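Local structure of cupin domain protein (Microcystis aeruginosa DIANCHI905, 5ZBF) at residues D26-N37 with L90-R101; L69-D79 with P107-L115. The protein acts as a cupin-superfamily isomerase, probably in building the Choi moiety of aeruginosins, and binds iron(II) and 4-hydroxyphenylpyruvic acid. All coordinates share one frame; numbering follows the deposited sequence. Where two conformers were deposited one is given.

Contact 1. Residues D26-N37 with L90-R101. With ENO (3-(4-hydroxy-phenyl)pyruvic acid), chain B.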
# COMPACT_ATOMS: atom_id res chain seq x y z
N ASP A 26 -3.24 -13.25 -5.89
CA ASP A 26 -2.28 -13.90 -4.99
C ASP A 26 -1.62 -12.93 -4.01
O ASP A 26 -0.71 -13.32 -3.26
CB ASP A 26 -1.22 -14.66 -5.79
CG ASP A 26 -1.80 -15.82 -6.58
OD1 ASP A 26 -2.78 -16.43 -6.11
OD2 ASP A 26 -1.27 -16.11 -7.66
N THR A 27 -2.08 -11.68 -4.01
CA THR A 27 -1.63 -10.69 -3.06
C THR A 27 -2.77 -10.34 -2.10
O THR A 27 -3.92 -10.17 -2.52
CB THR A 27 -1.19 -9.41 -3.79
OG1 THR A 27 -0.24 -9.75 -4.80
CG2 THR A 27 -0.58 -8.39 -2.83
N ILE A 28 -2.45 -10.27 -0.82
CA ILE A 28 -3.36 -9.74 0.18
C ILE A 28 -2.95 -8.31 0.51
O ILE A 28 -1.78 -8.05 0.83
CB ILE A 28 -3.33 -10.59 1.47
CG1 ILE A 28 -3.84 -12.00 1.19
CG2 ILE A 28 -4.16 -9.93 2.56
CD1 ILE A 28 -3.30 -13.03 2.15
N PHE A 29 -3.90 -7.39 0.43
CA PHE A 29 -3.70 -6.01 0.86
C PHE A 29 -4.55 -5.81 2.10
O PHE A 29 -5.72 -6.19 2.11
CB PHE A 29 -4.14 -5.04 -0.24
CG PHE A 29 -4.07 -3.58 0.16
CD1 PHE A 29 -2.96 -2.81 -0.16
CD2 PHE A 29 -5.10 -2.98 0.87
CE1 PHE A 29 -2.88 -1.48 0.21
CE2 PHE A 29 -5.02 -1.66 1.26
CZ PHE A 29 -3.92 -0.89 0.91
N GLN A 30 -3.97 -5.21 3.13
CA GLN A 30 -4.76 -4.88 4.32
C GLN A 30 -4.54 -3.47 4.83
O GLN A 30 -3.43 -2.96 4.82
CB GLN A 30 -4.51 -5.90 5.44
CG GLN A 30 -3.07 -6.00 5.90
CD GLN A 30 -2.78 -7.25 6.72
OE1 GLN A 30 -3.38 -8.30 6.51
NE2 GLN A 30 -1.85 -7.15 7.64
N LEU A 31 -5.62 -2.84 5.27
CA LEU A 31 -5.54 -1.61 6.04
C LEU A 31 -5.55 -2.01 7.51
O LEU A 31 -6.35 -2.87 7.90
CB LEU A 31 -6.72 -0.69 5.73
CG LEU A 31 -6.88 -0.15 4.31
CD1 LEU A 31 -8.23 0.54 4.15
CD2 LEU A 31 -5.74 0.80 3.98
N SER A 32 -4.66 -1.40 8.28
CA SER A 32 -4.42 -1.75 9.69
C SER A 32 -4.72 -0.58 10.61
O SER A 32 -4.46 0.57 10.28
CB SER A 32 -2.95 -2.11 9.89
OG SER A 32 -2.64 -3.38 9.35
N VAL A 33 -5.25 -0.89 11.80
CA VAL A 33 -5.34 0.07 12.88
C VAL A 33 -4.71 -0.62 14.09
O VAL A 33 -5.23 -1.64 14.59
CB VAL A 33 -6.78 0.48 13.20
CG1 VAL A 33 -6.78 1.54 14.30
CG2 VAL A 33 -7.49 0.99 11.95
N ILE A 34 -3.59 -0.08 14.54
CA ILE A 34 -2.86 -0.59 15.70
C ILE A 34 -3.10 0.34 16.90
O ILE A 34 -2.87 1.56 16.82
CB ILE A 34 -1.35 -0.74 15.43
CG1 ILE A 34 -1.12 -1.78 14.31
CG2 ILE A 34 -0.60 -1.13 16.69
CD1 ILE A 34 0.34 -1.99 13.96
N ALA A 35 -3.52 -0.24 18.02
CA ALA A 35 -3.90 0.53 19.19
C ALA A 35 -2.76 1.38 19.76
O ALA A 35 -1.59 1.02 19.62
CB ALA A 35 -4.42 -0.41 20.28
N PRO A 36 -3.11 2.49 20.42
CA PRO A 36 -2.11 3.26 21.15
C PRO A 36 -1.21 2.39 22.02
O PRO A 36 -1.68 1.44 22.66
CB PRO A 36 -2.97 4.20 22.02
CG PRO A 36 -4.21 4.40 21.21
CD PRO A 36 -4.45 3.09 20.53
N ASN A 37 0.09 2.68 21.97
CA ASN A 37 1.09 2.04 22.81
C ASN A 37 1.24 0.52 22.64
O ASN A 37 1.88 -0.12 23.46
CB ASN A 37 0.83 2.39 24.27
CG ASN A 37 0.71 3.90 24.50
OD1 ASN A 37 1.70 4.63 24.47
ND2 ASN A 37 -0.51 4.36 24.73
N LEU A 90 3.47 5.82 20.06
CA LEU A 90 2.58 6.92 20.39
C LEU A 90 1.34 6.48 21.15
O LEU A 90 0.91 5.32 21.07
CB LEU A 90 2.13 7.64 19.12
CG LEU A 90 3.16 8.14 18.12
CD1 LEU A 90 2.44 8.95 17.05
CD2 LEU A 90 4.22 9.00 18.80
N SER A 91 0.72 7.45 21.83
CA SER A 91 -0.57 7.23 22.49
C SER A 91 -1.74 7.53 21.54
O SER A 91 -2.87 7.72 21.97
CB SER A 91 -0.66 8.09 23.75
OG SER A 91 0.41 7.80 24.64
N GLU A 92 -1.46 7.55 20.23
CA GLU A 92 -2.46 7.68 19.18
C GLU A 92 -2.44 6.38 18.38
O GLU A 92 -1.38 5.75 18.28
CB GLU A 92 -2.09 8.84 18.25
CG GLU A 92 -2.18 10.23 18.88
CD GLU A 92 -3.60 10.67 19.13
OE1 GLU A 92 -3.81 11.43 20.10
OE2 GLU A 92 -4.51 10.28 18.37
N PRO A 93 -3.58 5.97 17.80
CA PRO A 93 -3.55 4.79 16.94
C PRO A 93 -2.61 4.98 15.75
O PRO A 93 -2.38 6.11 15.33
CB PRO A 93 -5.00 4.65 16.44
CG PRO A 93 -5.60 6.00 16.63
CD PRO A 93 -4.91 6.61 17.81
N MET A 94 -2.07 3.88 15.26
CA MET A 94 -1.31 3.88 14.01
C MET A 94 -2.25 3.33 12.93
O MET A 94 -2.80 2.23 13.07
CB MET A 94 -0.06 3.01 14.15
CG MET A 94 0.96 3.06 13.00
SD MET A 94 0.39 2.37 11.43
CE MET A 94 -0.04 0.73 11.96
N ILE A 95 -2.50 4.13 11.90
CA ILE A 95 -3.25 3.66 10.74
C ILE A 95 -2.24 3.39 9.63
O ILE A 95 -1.46 4.27 9.29
CB ILE A 95 -4.29 4.69 10.27
CG1 ILE A 95 -5.19 5.20 11.43
CG2 ILE A 95 -5.13 4.10 9.14
CD1 ILE A 95 -5.93 4.16 12.21
N GLY A 96 -2.23 2.16 9.09
CA GLY A 96 -1.27 1.78 8.05
C GLY A 96 -1.81 0.81 7.04
O GLY A 96 -2.99 0.50 7.04
N PHE A 97 -0.94 0.35 6.13
CA PHE A 97 -1.32 -0.75 5.25
C PHE A 97 -0.15 -1.69 5.11
O PHE A 97 0.99 -1.30 5.38
CB PHE A 97 -1.79 -0.27 3.87
CG PHE A 97 -0.69 0.30 3.00
CD1 PHE A 97 0.01 -0.51 2.12
CD2 PHE A 97 -0.40 1.64 3.03
CE1 PHE A 97 1.00 0.01 1.30
CE2 PHE A 97 0.57 2.18 2.21
CZ PHE A 97 1.28 1.36 1.34
N ASP A 98 -0.46 -2.93 4.73
CA ASP A 98 0.54 -3.94 4.38
C ASP A 98 0.09 -4.69 3.13
O ASP A 98 -1.10 -4.78 2.85
CB ASP A 98 0.71 -5.02 5.47
CG ASP A 98 0.84 -4.45 6.86
OD1 ASP A 98 -0.16 -4.50 7.61
OD2 ASP A 98 1.94 -4.00 7.21
N LEU A 99 1.06 -5.26 2.42
CA LEU A 99 0.79 -6.20 1.35
C LEU A 99 1.60 -7.44 1.66
O LEU A 99 2.73 -7.34 2.10
CB LEU A 99 1.23 -5.66 -0.00
CG LEU A 99 0.38 -4.53 -0.55
CD1 LEU A 99 0.97 -3.20 -0.12
CD2 LEU A 99 0.28 -4.63 -2.06
N LYS A 100 0.98 -8.60 1.43
CA LYS A 100 1.62 -9.88 1.67
C LYS A 100 1.43 -10.78 0.45
O LYS A 100 0.35 -10.83 -0.14
CB LYS A 100 1.07 -10.54 2.93
CG LYS A 100 1.51 -9.83 4.20
CD LYS A 100 0.65 -10.19 5.40
CE LYS A 100 0.82 -11.64 5.79
NZ LYS A 100 0.20 -11.87 7.13
N ARG A 101 2.50 -11.49 0.10
CA ARG A 101 2.54 -12.28 -1.13
C ARG A 101 3.68 -13.28 -1.02
O ARG A 101 4.74 -12.93 -0.51
CB ARG A 101 2.80 -11.35 -2.31
CG ARG A 101 2.81 -12.04 -3.66
CD ARG A 101 3.35 -11.13 -4.73
NE ARG A 101 3.41 -11.84 -6.00
CZ ARG A 101 2.36 -12.09 -6.79
NH1 ARG A 101 2.55 -12.75 -7.92
NH2 ARG A 101 1.14 -11.68 -6.46
O4 ENO B . 3.19 -8.25 10.18
C9 ENO B . 0.51 -8.41 13.59
C8 ENO B . 0.67 -9.09 14.80
C7 ENO B . 1.95 -9.39 15.27
C6 ENO B . 3.07 -9.00 14.53
C5 ENO B . 2.90 -8.32 13.33
C4 ENO B . 1.63 -8.02 12.85
O3 ENO B . 2.12 -10.06 16.45
C3 ENO B . 1.47 -7.29 11.53
C2 ENO B . 1.98 -8.21 10.43
C1 ENO B . 1.06 -9.07 9.69
O2 ENO B . -0.18 -8.86 9.71
O1 ENO B . 1.54 -10.03 9.06
O HOH W 1 -1.43 -12.09 -8.00
O HOH W 2 0.28 -2.63 9.42

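Contact 2. Residues L69-D79 with P107-L115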
# COMPACT_ATOMS: atom_id res chain seq x y z
N LEU A 69 9.51 4.12 11.72
CA LEU A 69 8.78 4.24 10.46
C LEU A 69 7.91 5.48 10.52
O LEU A 69 7.05 5.60 11.39
CB LEU A 69 7.90 3.01 10.22
CG LEU A 69 8.60 1.65 10.14
CD1 LEU A 69 7.60 0.51 10.11
CD2 LEU A 69 9.48 1.59 8.91
N ARG A 70 8.15 6.40 9.59
CA ARG A 70 7.42 7.68 9.55
C ARG A 70 6.25 7.62 8.58
O ARG A 70 6.35 7.01 7.51
CB ARG A 70 8.36 8.80 9.12
CG ARG A 70 9.48 9.09 10.11
CD ARG A 70 10.57 9.94 9.50
NE ARG A 70 11.13 9.27 8.33
CZ ARG A 70 11.95 9.84 7.45
NH1 ARG A 70 12.34 11.09 7.62
NH2 ARG A 70 12.38 9.14 6.41
N ALA A 71 5.17 8.30 8.95
CA ALA A 71 3.95 8.34 8.14
C ALA A 71 4.23 8.88 6.73
O ALA A 71 4.90 9.89 6.57
CB ALA A 71 2.91 9.22 8.82
N LEU A 72 3.73 8.16 5.73
CA LEU A 72 3.79 8.55 4.32
C LEU A 72 5.22 8.72 3.78
O LEU A 72 5.42 9.40 2.77
CB LEU A 72 2.95 9.81 4.08
CG LEU A 72 1.51 9.72 4.57
CD1 LEU A 72 0.82 11.05 4.32
CD2 LEU A 72 0.75 8.59 3.88
N GLN A 73 6.19 8.09 4.44
CA GLN A 73 7.61 8.19 4.05
C GLN A 73 8.32 6.84 3.93
O GLN A 73 8.92 6.53 2.90
CB GLN A 73 8.39 9.06 5.03
CG GLN A 73 7.94 10.51 5.09
CD GLN A 73 9.00 11.43 5.67
OE1 GLN A 73 9.99 11.77 5.00
NE2 GLN A 73 8.81 11.84 6.91
N ASP A 74 8.24 6.03 4.99
CA ASP A 74 9.03 4.82 5.08
C ASP A 74 8.20 3.59 4.75
O ASP A 74 6.99 3.54 5.00
CB ASP A 74 9.65 4.72 6.48
CG ASP A 74 10.54 5.92 6.82
OD1 ASP A 74 11.29 6.39 5.95
OD2 ASP A 74 10.46 6.43 7.96
N ILE A 75 8.85 2.62 4.10
CA ILE A 75 8.21 1.35 3.85
C ILE A 75 9.05 0.25 4.51
O ILE A 75 10.27 0.17 4.34
CB ILE A 75 7.84 1.14 2.35
CG1 ILE A 75 8.69 0.10 1.64
CG2 ILE A 75 7.84 2.46 1.57
CD1 ILE A 75 7.95 -1.20 1.48
N HIS A 76 8.40 -0.56 5.34
CA HIS A 76 9.08 -1.70 5.97
C HIS A 76 9.06 -2.86 4.99
O HIS A 76 8.12 -3.00 4.21
CB HIS A 76 8.48 -2.07 7.34
CG HIS A 76 7.19 -2.82 7.27
ND1 HIS A 76 5.97 -2.21 7.41
CD2 HIS A 76 6.93 -4.14 7.10
CE1 HIS A 76 5.00 -3.11 7.32
NE2 HIS A 76 5.56 -4.29 7.13
N VAL A 77 10.11 -3.68 5.03
CA VAL A 77 10.25 -4.81 4.11
C VAL A 77 10.69 -6.04 4.91
O VAL A 77 11.79 -6.06 5.48
CB VAL A 77 11.29 -4.50 3.00
CG1 VAL A 77 11.35 -5.63 1.98
CG2 VAL A 77 10.98 -3.18 2.30
N ALA A 78 9.81 -7.03 4.99
CA ALA A 78 10.11 -8.29 5.69
C ALA A 78 10.03 -9.43 4.68
O ALA A 78 8.93 -9.84 4.28
CB ALA A 78 9.11 -8.50 6.82
N ASP A 79 11.19 -9.93 4.26
CA ASP A 79 11.23 -11.04 3.31
C ASP A 79 10.69 -12.33 3.95
O ASP A 79 10.40 -12.35 5.14
CB ASP A 79 12.65 -11.23 2.79
CG ASP A 79 13.06 -10.14 1.79
OD1 ASP A 79 12.19 -9.38 1.29
OD2 ASP A 79 14.26 -10.06 1.50
N PRO A 107 16.41 -11.72 -2.67
CA PRO A 107 16.18 -11.01 -1.41
C PRO A 107 16.34 -9.50 -1.48
O PRO A 107 17.14 -8.98 -2.27
CB PRO A 107 17.25 -11.59 -0.47
CG PRO A 107 17.57 -12.92 -1.04
CD PRO A 107 17.47 -12.74 -2.52
N SER A 108 15.60 -8.81 -0.62
CA SER A 108 15.68 -7.37 -0.47
C SER A 108 16.96 -6.97 0.26
O SER A 108 17.36 -7.62 1.23
CB SER A 108 14.49 -6.88 0.34
OG SER A 108 13.27 -7.37 -0.19
N GLU A 109 17.60 -5.91 -0.22
CA GLU A 109 18.84 -5.42 0.38
C GLU A 109 18.59 -4.54 1.61
O GLU A 109 19.47 -4.35 2.44
CB GLU A 109 19.66 -4.65 -0.66
CG GLU A 109 20.98 -4.09 -0.15
N ASP A 110 17.37 -4.01 1.75
CA ASP A 110 17.06 -3.10 2.85
C ASP A 110 15.77 -3.52 3.54
O ASP A 110 14.82 -3.92 2.86
CB ASP A 110 16.93 -1.67 2.31
CG ASP A 110 18.15 -1.22 1.54
OD1 ASP A 110 19.16 -0.84 2.17
OD2 ASP A 110 18.10 -1.24 0.29
N VAL A 111 15.75 -3.44 4.88
CA VAL A 111 14.52 -3.66 5.67
C VAL A 111 13.62 -2.41 5.76
O VAL A 111 12.43 -2.51 6.09
CB VAL A 111 14.80 -4.19 7.10
CG1 VAL A 111 15.49 -5.55 7.05
CG2 VAL A 111 15.62 -3.20 7.94
N VAL A 112 14.19 -1.24 5.48
CA VAL A 112 13.39 -0.01 5.38
C VAL A 112 13.81 0.76 4.13
O VAL A 112 14.99 0.96 3.90
CB VAL A 112 13.51 0.90 6.63
CG1 VAL A 112 12.70 2.18 6.46
CG2 VAL A 112 13.04 0.16 7.86
N LEU A 113 12.82 1.12 3.32
CA LEU A 113 13.01 1.97 2.15
C LEU A 113 12.29 3.29 2.38
O LEU A 113 11.39 3.37 3.21
CB LEU A 113 12.46 1.30 0.89
CG LEU A 113 13.12 -0.01 0.47
CD1 LEU A 113 12.31 -0.65 -0.65
CD2 LEU A 113 14.57 0.22 0.08
N THR A 114 12.70 4.33 1.67
CA THR A 114 12.10 5.64 1.84
C THR A 114 11.75 6.22 0.48
O THR A 114 12.52 6.13 -0.45
CB THR A 114 13.00 6.59 2.65
OG1 THR A 114 13.23 6.03 3.95
CG2 THR A 114 12.35 7.96 2.81
N LEU A 115 10.55 6.79 0.39
CA LEU A 115 10.08 7.42 -0.83
C LEU A 115 10.94 8.64 -1.13
O LEU A 115 11.33 9.36 -0.21
CB LEU A 115 8.62 7.88 -0.68
CG LEU A 115 7.54 6.82 -0.43
CD1 LEU A 115 6.21 7.52 -0.16
CD2 LEU A 115 7.42 5.89 -1.63
O HOH W 3 10.01 10.64 2.13
O HOH W 4 15.90 -8.43 3.73

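Contact 1. Residues D26-N37 with L90-R101
Gln30 and Asp98 pair across two antiparallel strands, 27-34 and 94-101, of a cupin beta-barrel, and illustrate how one ladder can serve a domain interface on one face and a ligand pocket on the other. Backbone bonds between Ile28 and Lys100, Gln30 and Asp98, Ser32 and Gly96, and Ile34 and Met94 hold the register. Phe29, Leu31, Phe97 and Leu99 are buried on the face turned to the second cupin unit, with Val33 and Ile95 towards its more open end. The rings of Phe29 and Phe97 are nearly parallel, at 18°, but slid apart with centroids 5.5 Å from each other; Phe160, from the second unit, meets both. On the pocket face, Gln30 NE2 reaches OD1 of Asp98, in one of its two modelled conformers, at 3.1 Å from above the carboxylate plane. The same nitrogen donates to O2 of the bound hydroxyphenylpyruvate, while Lys100 NZ grips its O1 at 3.0 Å. Further along this face, bends in the Met94 chain turn its CE back onto Ile34 CD1, a tight 3.4 Å. At the strand end, Arg101 lies extended, CG anti to the backbone N (chi1 -178°), and its NH2 meets Thr27 OG1 at 2.9 Å in the guanidinium plane; a water joins NH2 to the backbone N of exposed Asp26. With an alanine here, Thr27 OG1 would probably lose this donor and the water its anchor. The other end is looser and more solvent-exposed: Pro36 CB rests against Ser91 O, and Asn37 N donates to Leu90 O at 2.9 Å.

Contact 2. Residues L69-D79 with P107-L115
Ile75 and Leu113 exchange two backbone hydrogen bonds, N to O in both directions, at the centre of an antiparallel ladder between strands 74-78 and 112-114, a small example of neighbouring barrel strands paired edge to edge. Leu115 N adds a nearly straight bond to Gln73 O. Val77 N donates to Val111 O at 2.8 Å, just where the regular ladder ends.

Among side chains, two aspartates do the polar work. Asp74 is gripped side-on by Arg70, whose NE takes OD2 at 2.9 Å and NH2 takes OD1 at 3.0 Å, with the guanidinium held close to coplanar with its partner atoms; Arg70 N also donates to OD2. Thr114 OG1 gives its proton to OD1 at 2.8 Å, nearly in line with the C-O bond, and so ties this cluster to the second segment. Asp79 clasps Ser108 with both oxygens through their syn lone pairs: OD1 accepts from OG at 2.7 Å, OD2 from the backbone N at 2.8 Å.

The apolar contacts are fewer. Val112 CG2 lies 4.0 Å from Leu69 CD2, and Val77 CG2 lies 4.1 Å from Leu113 CD1, while the other methyl of Val77, CG1, packs on Ser108.

Strand 48-55 flanks strand 74-78, where Gln49 bonds His76; Phe135 of strand 135-142 packs on Val77 and Leu113, and strand 126-131 on Leu113 and Leu115.

Overall arrangement
From the N terminus, the chain enters contact 1 at 26-37, passes 69-79 of contact 2, returns to 90-101 and then reaches 107-115. The segments alternate, so the two loops cross: contact 1 closes one of 52 residues, contact 2 one of 27, and each holds a segment of the other. Both loops consist of strands and turns, and the chain has no helix. Contact 1 pairs an early strand, 27-34, with a late one, 94-101, of the first cupin unit; contact 2 pairs 74-78 with 112-119, itself paired with 126-131. Strand 48-55, carrying the metal ligand Gln49, lies between 94-101 and 74-78, and Asp98 of contact 1 packs against His76 of contact 2.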